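Local coordinates for protein yjcS (Bacillus subtilis, PDB 1Q8B), which is of unknown function but belongs to the antibiotic biosynthesis monooxygenase (ABM) family, which is consistent with a catalytic role, at residues 17-22 with 62-67; 30-35 with 51-56. All coordinates share one frame; numbering follows the deposited sequence.

Interaction 1: residues 17-22 with 62-67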
# COMPACT_ATOMS: atom_id res chain seq x y z
N THR A 17 -13.42 5.11 -9.29
CA THR A 17 -14.40 4.16 -9.79
C THR A 17 -13.57 3.26 -10.69
O THR A 17 -12.87 3.74 -11.58
CB THR A 17 -15.51 4.82 -10.63
OG1 THR A 17 -16.28 5.67 -9.79
CG2 THR A 17 -16.44 3.75 -11.22
N ALA A 18 -13.63 1.96 -10.44
CA ALA A 18 -12.85 1.04 -11.24
C ALA A 18 -13.64 -0.20 -11.60
O ALA A 18 -14.54 -0.62 -10.86
CB ALA A 18 -11.58 0.65 -10.48
N CYS A 19 -13.31 -0.77 -12.74
CA CYS A 19 -13.96 -1.98 -13.20
C CYS A 19 -12.86 -3.02 -13.29
O CYS A 19 -11.87 -2.80 -13.99
CB CYS A 19 -14.59 -1.79 -14.58
SG CYS A 19 -15.44 -3.29 -15.18
N LEU A 20 -13.04 -4.12 -12.58
CA LEU A 20 -12.06 -5.20 -12.58
C LEU A 20 -12.50 -6.34 -13.48
O LEU A 20 -13.68 -6.71 -13.51
CB LEU A 20 -11.88 -5.77 -11.17
CG LEU A 20 -11.50 -4.86 -10.00
CD1 LEU A 20 -11.20 -5.74 -8.79
CD2 LEU A 20 -10.28 -4.03 -10.34
N LYS A 21 -11.55 -6.89 -14.22
CA LYS A 21 -11.83 -8.03 -15.07
C LYS A 21 -11.39 -9.26 -14.28
O LYS A 21 -10.26 -9.31 -13.79
CB LYS A 21 -11.03 -7.92 -16.37
CG LYS A 21 -11.39 -9.00 -17.38
CD LYS A 21 -10.35 -9.09 -18.47
CE LYS A 21 -10.61 -10.31 -19.33
NZ LYS A 21 -9.50 -10.52 -20.29
N ILE A 22 -12.28 -10.24 -14.12
CA ILE A 22 -11.91 -11.46 -13.39
C ILE A 22 -11.16 -12.38 -14.35
O ILE A 22 -11.67 -12.75 -15.40
CB ILE A 22 -13.16 -12.22 -12.87
CG1 ILE A 22 -13.92 -11.37 -11.86
CG2 ILE A 22 -12.73 -13.52 -12.19
CD1 ILE A 22 -15.28 -11.93 -11.50
N LYS A 62 -16.97 -9.57 -14.29
CA LYS A 62 -16.37 -8.29 -13.91
C LYS A 62 -16.88 -7.87 -12.54
O LYS A 62 -17.96 -8.28 -12.11
CB LYS A 62 -16.72 -7.21 -14.93
CG LYS A 62 -16.03 -7.36 -16.28
CD LYS A 62 -16.59 -6.35 -17.28
CE LYS A 62 -15.76 -6.34 -18.55
NZ LYS A 62 -15.53 -7.72 -19.03
N ILE A 63 -16.08 -7.05 -11.85
CA ILE A 63 -16.43 -6.56 -10.53
C ILE A 63 -16.22 -5.06 -10.53
O ILE A 63 -15.21 -4.56 -11.03
CB ILE A 63 -15.53 -7.20 -9.44
CG1 ILE A 63 -15.79 -8.71 -9.39
CG2 ILE A 63 -15.81 -6.56 -8.09
CD1 ILE A 63 -14.86 -9.45 -8.46
N MSE A 64 -17.19 -4.33 -9.98
CA MSE A 64 -17.10 -2.88 -9.94
C MSE A 64 -16.71 -2.37 -8.56
O MSE A 64 -17.15 -2.91 -7.54
CB MSE A 64 -18.44 -2.27 -10.34
CG MSE A 64 -18.39 -0.77 -10.56
SE MSE A 64 -17.59 -0.22 -12.25
CE MSE A 64 -18.55 -1.40 -13.44
N LEU A 65 -15.88 -1.32 -8.52
CA LEU A 65 -15.45 -0.73 -7.25
C LEU A 65 -15.78 0.76 -7.17
O LEU A 65 -15.49 1.53 -8.08
CB LEU A 65 -13.93 -0.90 -7.06
CG LEU A 65 -13.29 -2.30 -7.07
CD1 LEU A 65 -11.77 -2.15 -6.89
CD2 LEU A 65 -13.87 -3.18 -5.95
N TRP A 66 -16.40 1.14 -6.06
CA TRP A 66 -16.76 2.53 -5.79
C TRP A 66 -15.89 2.89 -4.60
O TRP A 66 -16.02 2.27 -3.54
CB TRP A 66 -18.23 2.67 -5.38
CG TRP A 66 -19.23 2.43 -6.48
CD1 TRP A 66 -18.98 2.40 -7.82
CD2 TRP A 66 -20.65 2.25 -6.33
NE1 TRP A 66 -20.16 2.22 -8.51
CE2 TRP A 66 -21.19 2.12 -7.62
CE3 TRP A 66 -21.51 2.18 -5.22
CZ2 TRP A 66 -22.57 1.94 -7.85
CZ3 TRP A 66 -22.88 2.00 -5.45
CH2 TRP A 66 -23.39 1.88 -6.75
N GLU A 67 -15.02 3.89 -4.75
CA GLU A 67 -14.12 4.26 -3.66
C GLU A 67 -14.00 5.76 -3.43
O GLU A 67 -13.98 6.54 -4.38
CB GLU A 67 -12.72 3.71 -3.93
CG GLU A 67 -12.64 2.22 -4.23
CD GLU A 67 -11.26 1.79 -4.73
OE1 GLU A 67 -10.28 2.54 -4.52
OE2 GLU A 67 -11.15 0.70 -5.32
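Leu20 and Leu65 meet over the helix-covered face of two central antiparallel strands, and Ile22 and Ile63 extend this apolar patch toward one end. The methyl CD1 of Leu20 lies 4.1 Å from CD1 of Leu65, the two side chains slanting across each other. Ile22 and Ile63 are set about at a right angle: Ile22 reaches over with its terminal CD1, which comes 3.9 Å from CG1 of Ile63. Ala18, on the same face, adds its CB beside that of Leu65.

Between the strands the backbones are joined by two reciprocal pairs of hydrogen bonds, Ala18 with Leu65 and Leu20 with Ile63. The bond from Leu20 N to Ile63 O, 2.7 Å long, is almost straight at hydrogen (173°). Thr17, Cys19 and Lys21 face Trp66, Met64 and Lys62 in the intervening non-hydrogen-bonded pairs.

These pairs populate the other face. Met64, a selenomethionine, leaves with CG anti to the backbone N (chi1 -170°) and then bends at chi2 and chi3, which lays SE 3.4 Å from Ala18 O and brings CE to 4.0 Å from Cys19 SG. The aliphatic part of Lys62 comes at another side of the same sulfur, with CD 3.9 Å from Cys19 SG, before the chain bends at chi4. At the outer end Thr17 offers its CG2 methyl to the edge of the Trp66 indole. The amines of Lys21 and Lys62 stay apart, NZ to NZ 6.8 Å, and Lys62 has a weak, long ion pair with Glu96.

Strand 93-103 continues the sheet beside 17-22, and strand 48-55 beside 62-67. Helix 28-42 covers the leucine and isoleucine face, where Phe35 touches both Leu20 and Ile63.

Interaction 2: residues 30-35 with 51-56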
# COMPACT_ATOMS: atom_id res chain seq x y z
N GLU A 30 -17.70 -17.29 -4.79
CA GLU A 30 -16.50 -17.49 -4.00
C GLU A 30 -15.63 -16.24 -4.09
O GLU A 30 -15.13 -15.74 -3.08
CB GLU A 30 -15.70 -18.69 -4.53
CG GLU A 30 -16.39 -20.04 -4.41
CD GLU A 30 -15.50 -21.20 -4.84
OE1 GLU A 30 -15.98 -22.35 -4.85
OE2 GLU A 30 -14.31 -20.96 -5.16
N ILE A 31 -15.47 -15.74 -5.31
CA ILE A 31 -14.67 -14.54 -5.54
C ILE A 31 -15.25 -13.35 -4.79
O ILE A 31 -14.51 -12.62 -4.12
CB ILE A 31 -14.59 -14.21 -7.05
CG1 ILE A 31 -13.83 -15.32 -7.79
CG2 ILE A 31 -13.93 -12.85 -7.25
CD1 ILE A 31 -13.87 -15.22 -9.31
N MSE A 32 -16.56 -13.15 -4.88
CA MSE A 32 -17.17 -12.03 -4.19
C MSE A 32 -17.02 -12.08 -2.67
O MSE A 32 -16.97 -11.04 -2.02
CB MSE A 32 -18.65 -11.90 -4.57
CG MSE A 32 -18.87 -11.26 -5.93
SE MSE A 32 -17.88 -9.58 -6.16
CE MSE A 32 -18.49 -8.63 -4.58
N LYS A 33 -16.96 -13.28 -2.10
CA LYS A 33 -16.79 -13.40 -0.66
C LYS A 33 -15.46 -12.80 -0.25
O LYS A 33 -15.34 -12.16 0.80
CB LYS A 33 -16.85 -14.87 -0.21
CG LYS A 33 -18.26 -15.42 -0.12
CD LYS A 33 -18.26 -16.85 0.38
CE LYS A 33 -19.69 -17.34 0.63
NZ LYS A 33 -20.55 -17.26 -0.58
N GLU A 34 -14.44 -13.00 -1.09
CA GLU A 34 -13.12 -12.46 -0.83
C GLU A 34 -13.17 -10.95 -0.91
O GLU A 34 -12.54 -10.25 -0.13
CB GLU A 34 -12.10 -13.00 -1.83
CG GLU A 34 -11.59 -14.37 -1.46
CD GLU A 34 -11.00 -14.40 -0.06
OE1 GLU A 34 -9.93 -13.77 0.16
OE2 GLU A 34 -11.60 -15.03 0.83
N PHE A 35 -13.95 -10.44 -1.87
CA PHE A 35 -14.07 -9.00 -2.01
C PHE A 35 -14.90 -8.39 -0.87
O PHE A 35 -14.68 -7.25 -0.49
CB PHE A 35 -14.66 -8.65 -3.38
CG PHE A 35 -13.62 -8.58 -4.46
CD1 PHE A 35 -13.12 -9.73 -5.04
CD2 PHE A 35 -13.07 -7.36 -4.83
CE1 PHE A 35 -12.09 -9.68 -5.97
CE2 PHE A 35 -12.04 -7.29 -5.75
CZ PHE A 35 -11.55 -8.45 -6.32
N PHE A 51 -15.70 2.34 0.52
CA PHE A 51 -15.18 1.31 -0.36
C PHE A 51 -16.28 0.29 -0.50
O PHE A 51 -16.75 -0.26 0.50
CB PHE A 51 -13.94 0.64 0.23
CG PHE A 51 -13.26 -0.33 -0.71
CD1 PHE A 51 -12.19 0.07 -1.51
CD2 PHE A 51 -13.71 -1.65 -0.82
CE1 PHE A 51 -11.57 -0.83 -2.39
CE2 PHE A 51 -13.10 -2.56 -1.69
CZ PHE A 51 -12.03 -2.15 -2.48
N HIS A 52 -16.71 0.03 -1.73
CA HIS A 52 -17.78 -0.94 -1.96
C HIS A 52 -17.50 -1.70 -3.25
O HIS A 52 -17.15 -1.11 -4.26
CB HIS A 52 -19.13 -0.22 -2.04
CG HIS A 52 -20.31 -1.14 -2.14
ND1 HIS A 52 -20.57 -2.12 -1.22
CD2 HIS A 52 -21.31 -1.20 -3.06
CE1 HIS A 52 -21.68 -2.76 -1.56
NE2 HIS A 52 -22.14 -2.22 -2.67
N ALA A 53 -17.66 -3.01 -3.19
CA ALA A 53 -17.43 -3.86 -4.34
C ALA A 53 -18.70 -4.64 -4.67
O ALA A 53 -19.41 -5.08 -3.77
CB ALA A 53 -16.28 -4.83 -4.05
N TYR A 54 -18.99 -4.81 -5.96
CA TYR A 54 -20.16 -5.56 -6.37
C TYR A 54 -19.94 -6.10 -7.78
O TYR A 54 -19.24 -5.50 -8.59
CB TYR A 54 -21.42 -4.69 -6.28
CG TYR A 54 -21.62 -3.74 -7.43
CD1 TYR A 54 -22.22 -4.15 -8.62
CD2 TYR A 54 -21.21 -2.41 -7.32
CE1 TYR A 54 -22.42 -3.26 -9.68
CE2 TYR A 54 -21.41 -1.52 -8.36
CZ TYR A 54 -22.01 -1.95 -9.54
OH TYR A 54 -22.19 -1.05 -10.57
N PRO A 55 -20.55 -7.26 -8.08
CA PRO A 55 -20.40 -7.88 -9.40
C PRO A 55 -21.36 -7.39 -10.47
O PRO A 55 -22.52 -7.07 -10.18
CB PRO A 55 -20.64 -9.36 -9.10
CG PRO A 55 -21.76 -9.28 -8.09
CD PRO A 55 -21.35 -8.12 -7.18
N LEU A 56 -20.87 -7.31 -11.71
CA LEU A 56 -21.73 -6.94 -12.83
C LEU A 56 -22.47 -8.25 -13.11
O LEU A 56 -22.39 -9.17 -12.30
CB LEU A 56 -20.89 -6.54 -14.06
CG LEU A 56 -20.16 -5.19 -14.07
CD1 LEU A 56 -21.15 -4.06 -13.86
CD2 LEU A 56 -19.10 -5.16 -12.99
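Met32, a selenomethionine, curls against Pro55 and the backbone before it, while one helical turn later Phe35 meets Ala53. The first torsion of Met32 sets CG anti to the carbonyl carbon (chi1 -78°), and further bends at chi2 (-50°) and chi3 (-53°) fold the chain into a compact hook instead of an extended rod. Its middle and its end therefore both press on the strand: CG lies against CB and CG of Pro55, SE sits 3.9 Å from Pro55 CD, and CE goes on to approach Ala53 O at 3.8 Å and Tyr54 CA at 3.9 Å. The two side chains, Met32 and Pro55, meet at a slant.

Residues 30-35 of helix 28-42 run nearly antiparallel to residues 51-55 of strand 48-55, their axes 8.8 Å apart, in the helix-on-sheet layering of the ferredoxin-like alpha+beta fold, as in the dimeric alpha-beta barrel clan. Met32 and Phe35, one turn apart, are matched by Pro55 and Ala53, two apart on the strand.

CD2 of Phe35 comes 4.2 Å from Ala53 CB, the methyl approaching the ring obliquely. At the ring edge, in its plane, lies Ile31 O from the preceding turn. Polar bonds flank this apolar contact: Lys36 NZ donates to Ala53 O, and Glu39 accepts from Ala53 N through OE2 and is hydrogen-bonded to His52 ND1 through OE1.

How the interactions relate
From the N terminus the chain first lays down strand 13-22, then crosses into helix 28-42 and returns along strand 48-55. Interaction 2 closes this helix-to-strand loop of 15 intervening residues. The chain turns into strand 62-69, whose pairing with 13-22 in interaction 1 closes a longer loop of 39 residues, so interaction 2 is nested wholly inside interaction 1. Their centres are about 9 Å apart, and they meet where 48-55 and 62-69 are neighbours: probable hydrogen bonds run from Met64 N to Tyr54 O and from His52 N to Trp66 O. Interaction 1 thus joins two inner strands, and interaction 2 packs helix 28-42 on strand 48-55, an outermost strand of the sheet within this chain.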